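Local structure of endoglucanase, glycoside hydrolase family 5 protein (Cytophaga hutchinsonii, 5IHS) at residues 30-35 against 46-51; 67-72 against 106-111; 112-117 against 148-153. The protein probably hydrolyses internal beta-1,4-glucosidic bonds of cellulose as a family 5 endoglucanase built on a TIM barrel. All blocks are in the same frame, centred on the assembly; numbering follows the deposited sequence.

Contact 1 of 3, residues 30-35 against 46-51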
loop_
_atom_site.group_PDB
_atom_site.type_symbol
_atom_site.label_atom_id
_atom_site.label_comp_id
_atom_site.label_asym_id
_atom_site.label_seq_id
_atom_site.Cartn_x
_atom_site.Cartn_y
_atom_site.Cartn_z
ATOM N N GLU A 30 16.114 -0.253 -9.982
ATOM C CA GLU A 30 16.911 -0.113 -11.203
ATOM C C GLU A 30 16.368 -0.989 -12.327
ATOM O O GLU A 30 16.396 -0.594 -13.495
ATOM C CB GLU A 30 18.384 -0.421 -10.923
ATOM C CG GLU A 30 19.063 0.692 -10.162
ATOM C CD GLU A 30 20.453 0.342 -9.667
ATOM O OE1 GLU A 30 20.843 -0.840 -9.725
ATOM O OE2 GLU A 30 21.159 1.260 -9.201
ATOM N N LYS A 31 15.847 -2.168 -11.991
ATOM C CA LYS A 31 15.278 -3.064 -12.996
ATOM C C LYS A 31 14.065 -2.451 -13.684
ATOM O O LYS A 31 13.982 -2.426 -14.917
ATOM C CB LYS A 31 14.923 -4.414 -12.359
ATOM C CG LYS A 31 14.299 -5.420 -13.326
ATOM C CD LYS A 31 13.811 -6.668 -12.601
ATOM C CE LYS A 31 13.160 -7.673 -13.533
ATOM N NZ LYS A 31 14.113 -8.302 -14.477
ATOM N N TYR A 32 13.091 -1.980 -12.905
ATOM C CA TYR A 32 11.828 -1.529 -13.488
ATOM C C TYR A 32 11.785 -0.025 -13.743
ATOM O O TYR A 32 11.066 0.422 -14.647
ATOM C CB TYR A 32 10.654 -1.919 -12.586
ATOM C CG TYR A 32 10.356 -3.397 -12.488
ATOM C CD1 TYR A 32 10.305 -4.209 -13.616
ATOM C CD2 TYR A 32 10.074 -3.977 -11.259
ATOM C CE1 TYR A 32 9.988 -5.559 -13.513
ATOM C CE2 TYR A 32 9.764 -5.312 -11.150
ATOM C CZ TYR A 32 9.714 -6.105 -12.265
ATOM O OH TYR A 32 9.385 -7.439 -12.090
ATOM N N GLY A 33 12.501 0.766 -12.942
ATOM C CA GLY A 33 12.569 2.203 -13.131
ATOM C C GLY A 33 11.300 2.941 -12.730
ATOM O O GLY A 33 10.534 2.520 -11.851
ATOM N N LYS A 34 11.090 4.078 -13.382
ATOM C CA LYS A 34 9.913 4.895 -13.123
ATOM C C LYS A 34 8.657 4.137 -13.516
ATOM O O LYS A 34 8.590 3.524 -14.586
ATOM C CB LYS A 34 9.990 6.174 -13.956
ATOM C CG LYS A 34 11.070 7.151 -13.537
ATOM C CD LYS A 34 11.121 8.342 -14.498
ATOM C CE LYS A 34 12.058 9.430 -14.041
ATOM N NZ LYS A 34 12.037 10.548 -15.015
ATOM N N LEU A 35 7.642 4.221 -12.661
ATOM C CA LEU A 35 6.366 3.554 -12.865
ATOM C C LEU A 35 5.327 4.527 -13.408
ATOM O O LEU A 35 5.345 5.727 -13.124
ATOM C CB LEU A 35 5.859 2.970 -11.546
ATOM C CG LEU A 35 6.828 2.007 -10.864
ATOM C CD1 LEU A 35 6.221 1.544 -9.540
ATOM C CD2 LEU A 35 7.181 0.811 -11.730
ATOM N N TYR A 46 11.002 0.838 -18.933
ATOM C CA TYR A 46 11.699 0.026 -19.920
ATOM C C TYR A 46 10.773 -0.948 -20.632
ATOM O O TYR A 46 11.255 -1.853 -21.321
ATOM C CB TYR A 46 12.871 -0.706 -19.258
ATOM C CG TYR A 46 13.790 0.223 -18.486
ATOM C CD1 TYR A 46 14.540 1.198 -19.137
ATOM C CD2 TYR A 46 13.905 0.125 -17.106
ATOM C CE1 TYR A 46 15.368 2.048 -18.434
ATOM C CE2 TYR A 46 14.737 0.967 -16.394
ATOM C CZ TYR A 46 15.467 1.926 -17.063
ATOM O OH TYR A 46 16.291 2.775 -16.360
ATOM N N GLY A 47 9.462 -0.771 -20.497
ATOM C CA GLY A 47 8.493 -1.576 -21.210
ATOM C C GLY A 47 7.982 -2.786 -20.465
ATOM O O GLY A 47 7.291 -3.619 -21.067
ATOM N N ASP A 48 8.285 -2.913 -19.181
ATOM C CA ASP A 48 7.750 -4.011 -18.397
ATOM C C ASP A 48 6.334 -3.689 -17.942
ATOM O O ASP A 48 6.015 -2.540 -17.624
ATOM C CB ASP A 48 8.593 -4.205 -17.136
ATOM C CG ASP A 48 10.021 -4.557 -17.436
ATOM O OD1 ASP A 48 10.279 -5.723 -17.801
ATOM O OD2 ASP A 48 10.899 -3.681 -17.298
ATOM N N THR A 49 5.491 -4.719 -17.872
ATOM C CA THR A 49 4.276 -4.648 -17.068
ATOM C C THR A 49 4.661 -5.096 -15.656
ATOM O O THR A 49 5.222 -6.185 -15.478
ATOM C CB THR A 49 3.158 -5.510 -17.655
ATOM O OG1 THR A 49 2.893 -5.080 -18.994
ATOM C CG2 THR A 49 1.879 -5.371 -16.820
ATOM N N VAL A 50 4.421 -4.244 -14.664
ATOM C CA VAL A 50 4.974 -4.408 -13.326
ATOM C C VAL A 50 3.885 -4.823 -12.350
ATOM O O VAL A 50 2.791 -4.242 -12.333
ATOM C CB VAL A 50 5.655 -3.106 -12.860
ATOM C CG1 VAL A 50 6.198 -3.255 -11.456
ATOM C CG2 VAL A 50 6.770 -2.708 -13.805
ATOM N N GLN A 51 4.216 -5.801 -11.505
ATOM C CA GLN A 51 3.386 -6.203 -10.374
ATOM C C GLN A 51 4.284 -6.274 -9.145
ATOM O O GLN A 51 5.227 -7.072 -9.111
ATOM C CB GLN A 51 2.720 -7.554 -10.620
ATOM C CG GLN A 51 1.734 -7.921 -9.525
ATOM C CD GLN A 51 1.167 -9.302 -9.692
ATOM O OE1 GLN A 51 1.536 -10.035 -10.612
ATOM N NE2 GLN A 51 0.285 -9.678 -8.790
HETATM O O HOH W 1 16.980 2.104 -13.940
HETATM O O HOH W 2 13.543 -4.049 -17.016
HETATM O O HOH W 3 10.319 -1.101 -16.896
HETATM O O HOH W 4 6.588 -7.575 -11.605
#
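Tyr32, at the end of a short helix, has its CA 6.6 Å from that of Tyr46, the closest pair of CA atoms between the helix end 30-35 and the loop 46-51. Gly33 then breaks the helix with positive phi (74°), and its lack of a side chain matters twice, because a beta carbon there would also crowd CE2 of the Tyr46 ring. The phenol ring of Tyr32 carries most of the apolar contact. With CG1 anti to its N (chi1 178°), Val50 lays CG2 over one face, by CD1 and CG, 4.1 Å from the ring centroid in a CH-pi contact, and CG1 by CD2, while the aliphatic chain of Lys31 covers the opposite face near its rim with CD. Asp48 comes to the ring's edge, its CG in the ring plane and its carboxylate turned 73° from it. Leu35 CD2 also reaches Val50 CG2 at 4.1 Å, crossing it at about a right angle.

Polar traffic between the segments runs through water. The last carbonyls of the helix each accept a water hydrogen. One water links Glu30 O to Tyr46 OH, another gives Lys31 O and Asp48 OD2 a hydrogen each, and a third donates to Tyr32 O at 2.8 Å and to Asp48 OD2 at 2.7 Å while accepting from Tyr46 N. OD2 is thus gripped by two waters. A fourth joins Tyr32 OH to Gln51 N. Lys31 NZ turns elsewhere, to Ser330 OG.

The loop follows strand 41-44 of the small hairpin and leads into strand 53-57 of the barrel. Val50 packs on Met42 of that hairpin, Tyr32 and Leu35 on Tyr119 of strand 119-125, and Lys31 and Tyr32 on Ile327 of the C-terminal helix 311-329.

Contact 2 of 3, residues 67-72 against 106-111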
loop_
_atom_site.group_PDB
_atom_site.type_symbol
_atom_site.label_atom_id
_atom_site.label_comp_id
_atom_site.label_asym_id
_atom_site.label_seq_id
_atom_site.Cartn_x
_atom_site.Cartn_y
_atom_site.Cartn_z
ATOM N N TYR A 67 9.419 1.176 12.129
ATOM C CA TYR A 67 9.650 2.136 11.040
ATOM C C TYR A 67 11.142 2.474 10.985
ATOM O O TYR A 67 11.584 3.560 11.362
ATOM C CB TYR A 67 8.800 3.396 11.234
ATOM C CG TYR A 67 7.366 3.235 10.799
ATOM C CD1 TYR A 67 6.508 2.347 11.450
ATOM C CD2 TYR A 67 6.862 3.970 9.731
ATOM C CE1 TYR A 67 5.202 2.182 11.024
ATOM C CE2 TYR A 67 5.552 3.810 9.308
ATOM C CZ TYR A 67 4.729 2.913 9.949
ATOM O OH TYR A 67 3.447 2.766 9.483
ATOM N N ASN A 68 11.936 1.517 10.506
ATOM C CA ASN A 68 13.381 1.692 10.552
ATOM C C ASN A 68 14.051 0.932 9.413
ATOM O O ASN A 68 13.459 0.068 8.754
ATOM C CB ASN A 68 13.957 1.303 11.923
ATOM C CG ASN A 68 13.843 -0.172 12.202
ATOM O OD1 ASN A 68 14.485 -0.981 11.526
ATOM N ND2 ASN A 68 13.035 -0.545 13.195
ATOM N N SER A 69 15.314 1.293 9.175
ATOM C CA SER A 69 16.035 0.746 8.033
ATOM C C SER A 69 16.372 -0.729 8.202
ATOM O O SER A 69 16.514 -1.439 7.197
ATOM C CB SER A 69 17.291 1.570 7.746
ATOM O OG SER A 69 18.126 1.645 8.866
ATOM N N ASP A 70 16.539 -1.209 9.439
ATOM C CA ASP A 70 16.802 -2.636 9.635
ATOM C C ASP A 70 15.616 -3.479 9.183
ATOM O O ASP A 70 15.793 -4.506 8.520
ATOM C CB ASP A 70 17.133 -2.921 11.102
ATOM C CG ASP A 70 18.440 -2.292 11.542
ATOM O OD1 ASP A 70 19.407 -2.268 10.750
ATOM O OD2 ASP A 70 18.513 -1.828 12.698
ATOM N N VAL A 71 14.399 -3.054 9.527
ATOM C CA VAL A 71 13.197 -3.743 9.062
ATOM C C VAL A 71 13.108 -3.708 7.541
ATOM O O VAL A 71 12.816 -4.724 6.907
ATOM C CB VAL A 71 11.946 -3.157 9.744
ATOM C CG1 VAL A 71 10.657 -3.593 9.050
ATOM C CG2 VAL A 71 11.930 -3.565 11.211
ATOM N N VAL A 72 13.317 -2.541 6.929
ATOM C CA VAL A 72 13.195 -2.469 5.473
ATOM C C VAL A 72 14.203 -3.399 4.800
ATOM O O VAL A 72 13.867 -4.116 3.848
ATOM C CB VAL A 72 13.312 -1.016 4.983
ATOM C CG1 VAL A 72 13.370 -0.962 3.465
ATOM C CG2 VAL A 72 12.129 -0.185 5.497
ATOM N N VAL A 106 7.788 8.106 8.619
ATOM C CA VAL A 106 7.582 7.863 7.192
ATOM C C VAL A 106 8.882 8.064 6.426
ATOM O O VAL A 106 9.267 7.231 5.596
ATOM C CB VAL A 106 6.465 8.771 6.649
ATOM C CG1 VAL A 106 6.383 8.690 5.129
ATOM C CG2 VAL A 106 5.134 8.428 7.273
ATOM N N MET A 107 9.561 9.184 6.677
ATOM C CA MET A 107 10.775 9.483 5.931
ATOM C C MET A 107 11.875 8.469 6.206
ATOM O O MET A 107 12.669 8.164 5.312
ATOM C CB MET A 107 11.248 10.901 6.232
ATOM C CG MET A 107 10.315 11.958 5.662
ATOM S SD MET A 107 10.942 13.630 5.754
ATOM C CE MET A 107 11.066 13.836 7.522
ATOM N N GLU A 108 11.946 7.931 7.421
ATOM C CA GLU A 108 12.945 6.907 7.685
ATOM C C GLU A 108 12.704 5.685 6.808
ATOM O O GLU A 108 13.649 5.108 6.259
ATOM C CB GLU A 108 12.940 6.551 9.166
ATOM C CG GLU A 108 14.058 5.595 9.567
ATOM C CD GLU A 108 15.482 6.194 9.444
ATOM O OE1 GLU A 108 15.612 7.411 9.210
ATOM O OE2 GLU A 108 16.475 5.433 9.577
ATOM N N VAL A 109 11.441 5.286 6.646
ATOM C CA VAL A 109 11.119 4.143 5.800
ATOM C C VAL A 109 11.365 4.465 4.329
ATOM O O VAL A 109 11.925 3.648 3.593
ATOM C CB VAL A 109 9.684 3.666 6.088
ATOM C CG1 VAL A 109 9.233 2.620 5.078
ATOM C CG2 VAL A 109 9.614 3.115 7.519
ATOM N N VAL A 110 10.928 5.638 3.873
ATOM C CA VAL A 110 11.189 6.049 2.494
ATOM C C VAL A 110 12.685 6.062 2.214
ATOM O O VAL A 110 13.144 5.540 1.188
ATOM C CB VAL A 110 10.549 7.421 2.206
ATOM C CG1 VAL A 110 10.996 7.951 0.847
ATOM C CG2 VAL A 110 9.031 7.330 2.283
ATOM N N ASN A 111 13.462 6.669 3.118
ATOM C CA ASN A 111 14.903 6.757 2.917
ATOM C C ASN A 111 15.519 5.370 2.818
ATOM O O ASN A 111 16.429 5.133 2.010
ATOM C CB ASN A 111 15.540 7.546 4.062
ATOM C CG ASN A 111 15.275 9.042 3.969
ATOM O OD1 ASN A 111 14.774 9.534 2.962
ATOM N ND2 ASN A 111 15.641 9.776 5.019
HETATM O O HOH W 5 16.304 3.334 11.082
#
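Val109 points CG1 anti to its own N (chi1 171°) and CG2 back beside that N, while Tyr67 swings its ring to the N side of its own backbone; together these settings bring Val109 CG2 to 3.6 Å from Tyr67 CD2. The other branch, CG1, meets Val72 CG2 at 4.1 Å, so one valine of helix 99-116 serves both the loop residue and the first turn of helix 69-77. Glu108 leaves with CG anti to its N, passes CG 3.7 Å from Tyr67 O, and bends at chi2 (66°) to carry its carboxylate toward the start of the other helix. There a single water accepts from Ser69 N and donates to Glu108 OE2 at 2.6 Å.

Asn68 is the N-cap of helix 69-77: its OD1 takes the hydrogen of Val71 N at 2.9 Å along a fairly straight bond, the donor tilted 31° from the carbonyl plane. Its ND2 is held by Pro300 O. Tyr67 OH, beyond the contact, bonds to Phe58 O and Ala87 N, which fixes the far end of the ring against the barrel.

The chemistry is therefore split: valine methyls and the tyrosine ring seal two neighbouring barrel helices, while at the rim an acid faces a helix N-terminus through water, where its negative charge probably interacts favourably with the helix dipole.

Contact 3 of 3, residues 112-117 against 148-153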
loop_
_atom_site.group_PDB
_atom_site.type_symbol
_atom_site.label_atom_id
_atom_site.label_comp_id
_atom_site.label_asym_id
_atom_site.label_seq_id
_atom_site.Cartn_x
_atom_site.Cartn_y
_atom_site.Cartn_z
ATOM N N ALA A 112 15.053 4.443 3.651
ATOM C CA ALA A 112 15.579 3.086 3.616
ATOM C C ALA A 112 15.198 2.381 2.325
ATOM O O ALA A 112 16.009 1.654 1.749
ATOM C CB ALA A 112 15.068 2.294 4.815
ATOM N N ALA A 113 13.958 2.558 1.861
ATOM C CA ALA A 113 13.565 1.960 0.588
ATOM C C ALA A 113 14.428 2.481 -0.553
ATOM O O ALA A 113 14.804 1.720 -1.456
ATOM C CB ALA A 113 12.090 2.237 0.310
ATOM N N ILE A 114 14.743 3.779 -0.536
ATOM C CA ILE A 114 15.625 4.345 -1.555
ATOM C C ILE A 114 17.017 3.720 -1.453
ATOM O O ILE A 114 17.609 3.306 -2.459
ATOM C CB ILE A 114 15.649 5.885 -1.451
ATOM C CG1 ILE A 114 14.272 6.466 -1.800
ATOM C CG2 ILE A 114 16.719 6.481 -2.355
ATOM C CD1 ILE A 114 14.086 7.930 -1.384
ATOM N N ALA A 115 17.549 3.621 -0.234
ATOM C CA ALA A 115 18.875 3.042 -0.052
ATOM C C ALA A 115 18.915 1.583 -0.492
ATOM O O ALA A 115 19.932 1.113 -1.019
ATOM C CB ALA A 115 19.308 3.177 1.405
ATOM N N LYS A 116 17.832 0.843 -0.279
ATOM C CA LYS A 116 17.803 -0.587 -0.563
ATOM C C LYS A 116 17.215 -0.910 -1.931
ATOM O O LYS A 116 17.186 -2.083 -2.325
ATOM C CB LYS A 116 17.064 -1.347 0.547
ATOM C CG LYS A 116 17.734 -1.245 1.914
ATOM C CD LYS A 116 19.175 -1.766 1.951
ATOM C CE LYS A 116 20.034 -0.996 2.958
ATOM N NZ LYS A 116 19.306 -0.614 4.195
ATOM N N GLY A 117 16.792 0.099 -2.682
ATOM C CA GLY A 117 16.332 -0.104 -4.039
ATOM C C GLY A 117 15.004 -0.807 -4.206
ATOM O O GLY A 117 14.836 -1.531 -5.191
ATOM N N GLY A 148 10.325 14.150 -5.031
ATOM C CA GLY A 148 9.626 14.162 -6.304
ATOM C C GLY A 148 10.400 13.591 -7.474
ATOM O O GLY A 148 9.801 13.052 -8.408
ATOM N N ASN A 149 11.723 13.708 -7.466
ATOM C CA ASN A 149 12.518 13.230 -8.595
ATOM C C ASN A 149 12.950 11.760 -8.480
ATOM O O ASN A 149 13.883 11.350 -9.184
ATOM C CB ASN A 149 13.757 14.116 -8.780
ATOM C CG ASN A 149 14.319 14.060 -10.196
ATOM O OD1 ASN A 149 13.592 13.790 -11.157
ATOM N ND2 ASN A 149 15.620 14.320 -10.332
ATOM N N ILE A 150 12.289 10.945 -7.665
ATOM C CA ILE A 150 12.829 9.664 -7.233
ATOM C C ILE A 150 11.866 8.552 -7.619
ATOM O O ILE A 150 10.685 8.612 -7.265
ATOM C CB ILE A 150 13.122 9.666 -5.722
ATOM C CG1 ILE A 150 14.132 10.792 -5.463
ATOM C CG2 ILE A 150 13.659 8.331 -5.276
ATOM C CD1 ILE A 150 14.469 11.015 -4.048
ATOM N N PRO A 151 12.314 7.507 -8.328
ATOM C CA PRO A 151 11.355 6.542 -8.899
ATOM C C PRO A 151 10.729 5.603 -7.886
ATOM O O PRO A 151 9.726 4.946 -8.204
ATOM C CB PRO A 151 12.201 5.768 -9.917
ATOM C CG PRO A 151 13.614 5.882 -9.378
ATOM C CD PRO A 151 13.694 7.269 -8.806
ATOM N N ASN A 152 11.282 5.512 -6.683
ATOM C CA ASN A 152 10.776 4.558 -5.699
ATOM C C ASN A 152 9.395 4.923 -5.162
ATOM O O ASN A 152 8.738 4.059 -4.576
ATOM C CB ASN A 152 11.720 4.521 -4.493
ATOM C CG ASN A 152 13.163 4.305 -4.877
ATOM O OD1 ASN A 152 13.758 5.125 -5.586
ATOM N ND2 ASN A 152 13.764 3.227 -4.361
ATOM N N ILE A 153 8.979 6.180 -5.289
ATOM C CA ILE A 153 7.858 6.723 -4.521
ATOM C C ILE A 153 6.523 6.411 -5.185
ATOM O O ILE A 153 6.330 6.685 -6.374
ATOM C CB ILE A 153 7.999 8.247 -4.381
ATOM C CG1 ILE A 153 9.404 8.673 -3.915
ATOM C CG2 ILE A 153 6.866 8.807 -3.514
ATOM C CD1 ILE A 153 9.772 8.183 -2.560
HETATM O O HOH W 6 16.667 3.142 -4.985
#
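Ile150 and Asn152 meet Ile114 where the loop 148-153 runs along the end of helix 99-116; in TIM-barrel terms, two successive helix-to-strand connections lie side by side. The helix closes in a Schellman motif, Gly117 turning with positive phi and sending two weak bonds from its N back to Ala113 O and Ile114 O.

Ile150 comes first along the loop. Its CG2 lies against Ile114 CD1 at 3.9 Å, the two side chains crossing at about a right angle, and its CD1 also approaches that methyl. Its carbonyl oxygen is taken by Asn189 ND2. A type I turn runs from Ile150 to Ile153, with Pro151 at its second position facing Val29 and Lys34.

Asn152 follows, with CG anti to its carbonyl carbon (chi1 -52°), an orientation that lays the amide over the last helical turn. Its CG rests 3.9 Å from Ile114 CG1. ND2 gives hydrogen bonds to Ile118 O, just past the helix, and to a water at 3.0 Å; that water in turn donates to Ile114 O at 2.7 Å. The amide thus ties the turn directly to the chain leaving the helix and, through water, to the last helical turn. A leucine in its place would probably leave Ile118 O and the bridging water without this amide donor, weakening the tie between the two connections.

Ile153 begins strand 153-156. Its side chain lies on Val120 and Ile122 of the adjacent strand, and its CD1 comes within 4.5 Å of Ile114 CD1.

How the contacts relate
Contacts 2 and 3 share helix 99-116, their centres about 11 Å apart; contact 2 uses its middle and contact 3 its last turns. They touch where Val110 CG1 meets Ile153 CD1 at 3.6 Å and where Val72 and Ser69 pack on Ala112. Contact 3 reaches contact 1 through Pro151, whose CB lies 4.0 Å from Lys34 N, with centres about 14 Å apart. Contacts 1 and 2 do not touch, their nearest atoms being about 13 Å apart. In a TIM barrel the active site lies at the C-terminal ends of the strands. The loops of contacts 1 and 3 enter strands, placing them at the other end, whereas residues 67-72 follow strand 53-57 on the catalytic side.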